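PDB 4WOD: taurocyamine kinase, which catalyses the reversible, magnesium-dependent transfer of a phosphate group from ATP to taurocyamine, giving N-phosphotaurocyamine and ADP. Local coordinates for residues A[503-508]-A[560-565]. The protein carries 4 engineered substitutions. Numbering follows the deposited sequence.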
loop_
_atom_site.group_PDB
_atom_site.type_symbol
_atom_site.label_atom_id
_atom_site.label_comp_id
_atom_site.label_asym_id
_atom_site.label_seq_id
_atom_site.Cartn_x
_atom_site.Cartn_y
_atom_site.Cartn_z
ATOM N N THR A 503 -21.953 5.069 2.567
ATOM C CA THR A 503 -23.206 5.542 3.156
ATOM C C THR A 503 -23.547 4.763 4.439
ATOM O O THR A 503 -24.040 5.353 5.411
ATOM C CB THR A 503 -24.366 5.446 2.134
ATOM O OG1 THR A 503 -24.109 6.358 1.061
ATOM C CG2 THR A 503 -25.696 5.804 2.775
ATOM N N ASP A 504 -23.276 3.455 4.440
ATOM C CA ASP A 504 -23.406 2.616 5.638
ATOM C C ASP A 504 -22.589 3.200 6.783
ATOM O O ASP A 504 -23.098 3.339 7.890
ATOM C CB ASP A 504 -22.937 1.167 5.386
ATOM C CG ASP A 504 -23.821 0.409 4.411
ATOM O OD1 ASP A 504 -24.985 0.833 4.225
ATOM O OD2 ASP A 504 -23.351 -0.632 3.852
ATOM N N ARG A 505 -21.331 3.540 6.503
ATOM C CA ARG A 505 -20.426 4.061 7.525
ATOM C C ARG A 505 -20.919 5.372 8.098
ATOM O O ARG A 505 -20.862 5.579 9.317
ATOM C CB ARG A 505 -19.024 4.270 6.973
ATOM C CG ARG A 505 -18.319 3.012 6.510
ATOM C CD ARG A 505 -16.814 3.246 6.403
ATOM N NE ARG A 505 -16.194 2.225 5.566
ATOM C CZ ARG A 505 -15.620 1.117 6.022
ATOM N NH1 ARG A 505 -15.557 0.873 7.323
ATOM N NH2 ARG A 505 -15.095 0.257 5.169
ATOM N N ILE A 506 -21.404 6.247 7.209
ATOM C CA ILE A 506 -21.925 7.550 7.601
ATOM C C ILE A 506 -23.140 7.388 8.500
ATOM O O ILE A 506 -23.280 8.084 9.517
ATOM C CB ILE A 506 -22.308 8.410 6.363
ATOM C CG1 ILE A 506 -21.067 8.725 5.530
ATOM C CG2 ILE A 506 -23.004 9.686 6.783
ATOM C CD1 ILE A 506 -21.385 9.368 4.181
ATOM N N LYS A 507 -24.030 6.471 8.132
ATOM C CA LYS A 507 -25.205 6.253 8.959
ATOM C C LYS A 507 -24.810 5.607 10.292
ATOM O O LYS A 507 -25.317 6.007 11.342
ATOM C CB LYS A 507 -26.251 5.401 8.229
ATOM C CG LYS A 507 -27.469 5.111 9.127
ATOM C CD LYS A 507 -28.775 4.976 8.349
ATOM C CE LYS A 507 -29.974 4.996 9.292
ATOM N NZ LYS A 507 -31.270 4.906 8.558
ATOM N N LEU A 508 -23.880 4.645 10.252
ATOM C CA LEU A 508 -23.402 3.975 11.466
ATOM C C LEU A 508 -22.850 5.003 12.443
ATOM O O LEU A 508 -23.104 4.943 13.653
ATOM C CB LEU A 508 -22.312 2.947 11.151
ATOM C CG LEU A 508 -21.780 2.243 12.410
ATOM C CD1 LEU A 508 -22.862 1.368 13.034
ATOM C CD2 LEU A 508 -20.533 1.432 12.128
ATOM N N GLY A 560 -11.128 -3.028 5.577
ATOM C CA GLY A 560 -11.446 -2.196 6.725
ATOM C C GLY A 560 -10.995 -0.741 6.650
ATOM O O GLY A 560 -11.305 0.041 7.551
ATOM N N TYR A 561 -10.263 -0.377 5.596
ATOM C CA TYR A 561 -9.814 0.998 5.402
ATOM C C TYR A 561 -10.412 1.602 4.146
ATOM O O TYR A 561 -9.982 2.660 3.676
ATOM C CB TYR A 561 -8.293 1.059 5.319
ATOM C CG TYR A 561 -7.603 0.526 6.547
ATOM C CD1 TYR A 561 -8.120 0.761 7.816
ATOM C CD2 TYR A 561 -6.433 -0.221 6.441
ATOM C CE1 TYR A 561 -7.475 0.279 8.946
ATOM C CE2 TYR A 561 -5.792 -0.718 7.558
ATOM C CZ TYR A 561 -6.312 -0.465 8.805
ATOM O OH TYR A 561 -5.660 -0.963 9.908
ATOM N N ARG A 562 -11.409 0.937 3.581
ATOM C CA ARG A 562 -12.043 1.497 2.403
ATOM C C ARG A 562 -12.786 2.806 2.719
ATOM O O ARG A 562 -13.279 2.991 3.831
ATOM C CB ARG A 562 -13.003 0.476 1.800
ATOM C CG ARG A 562 -12.340 -0.665 1.009
ATOM C CD ARG A 562 -13.433 -1.670 0.568
ATOM N NE ARG A 562 -14.388 -1.806 1.649
ATOM C CZ ARG A 562 -15.667 -1.458 1.607
ATOM N NH1 ARG A 562 -16.246 -0.995 0.500
ATOM N NH2 ARG A 562 -16.373 -1.604 2.695
ATOM N N ASP A 563 -12.870 3.695 1.726
ATOM C CA ASP A 563 -13.524 5.007 1.840
ATOM C C ASP A 563 -13.020 5.810 3.043
ATOM O O ASP A 563 -13.789 6.446 3.777
ATOM C CB ASP A 563 -15.040 4.842 1.894
ATOM C CG ASP A 563 -15.581 4.218 0.636
ATOM O OD1 ASP A 563 -15.315 4.794 -0.445
ATOM O OD2 ASP A 563 -16.243 3.154 0.722
ATOM N N TRP A 564 -11.705 5.794 3.186
ATOM C CA TRP A 564 -11.000 6.396 4.307
ATOM C C TRP A 564 -11.094 7.926 4.284
ATOM O O TRP A 564 -11.009 8.553 3.214
ATOM C CB TRP A 564 -9.549 5.930 4.272
ATOM C CG TRP A 564 -8.748 6.312 5.461
ATOM C CD1 TRP A 564 -7.822 7.310 5.539
ATOM C CD2 TRP A 564 -8.799 5.703 6.755
ATOM N NE1 TRP A 564 -7.295 7.359 6.807
ATOM C CE2 TRP A 564 -7.875 6.382 7.570
ATOM C CE3 TRP A 564 -9.538 4.655 7.302
ATOM C CZ2 TRP A 564 -7.667 6.041 8.902
ATOM C CZ3 TRP A 564 -9.334 4.319 8.627
ATOM C CH2 TRP A 564 -8.399 5.008 9.411
ATOM N N PRO A 565 -11.309 8.541 5.457
ATOM C CA PRO A 565 -11.527 7.930 6.771
ATOM C C PRO A 565 -12.980 8.072 7.222
ATOM O O PRO A 565 -13.234 8.285 8.408
ATOM C CB PRO A 565 -10.611 8.760 7.670
ATOM C CG PRO A 565 -10.680 10.164 7.037
ATOM C CD PRO A 565 -11.205 10.001 5.591
HETATM O O HOH W 1 -16.575 1.764 2.848
#
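Arg505 reaches from helix 502-517 into the irregular loop 560-565, and the two backbones stay well apart, with the CA of Arg505 9.0 Å from the CA of Asp563. The helix side of the contact is this one side chain. Its chain is extended from CG to NE, which carries the guanidinium to the loop. There it crosses the side chain of Arg562 at about a right angle. The two guanidinium planes are 48° apart, and NH2 of Arg505 lies 3.3 Å from NH2 of Arg562. Both atoms are donors, so this is a close approach of like charges and not a bond.

Carbonyl groups probably ease it. NH2 of Arg505 bonds to the carbonyl oxygen of Pro497, and NH2 of Arg562 to that of Met500. A bend at chi3 (-39°) turns the end of Arg562, whose NE bonds to the carbonyl oxygen of Gly559.

A water links the two segments. It accepts a hydrogen bond from NE of Arg505 at 2.8 Å, in the plane of that guanidinium and at its edge. It donates one to OD2 of Asp563 at 2.6 Å. The same water lies over one face of the Arg562 guanidinium, offset toward its rim. OD2 of Asp563 is 4.9 Å from NE of Arg505, too far for a direct salt bridge, but its negative charge may still partly offset the positive charge of the paired arginines.

The loop is also held by Arg568, whose NH2 bonds to the carbonyl oxygens of Gly560 and Arg562. The arrangement is a water-mediated arginine-aspartate bridge. It joins a helix to the loop before strand 569-573 in the second phosphagen kinase C-terminal domain.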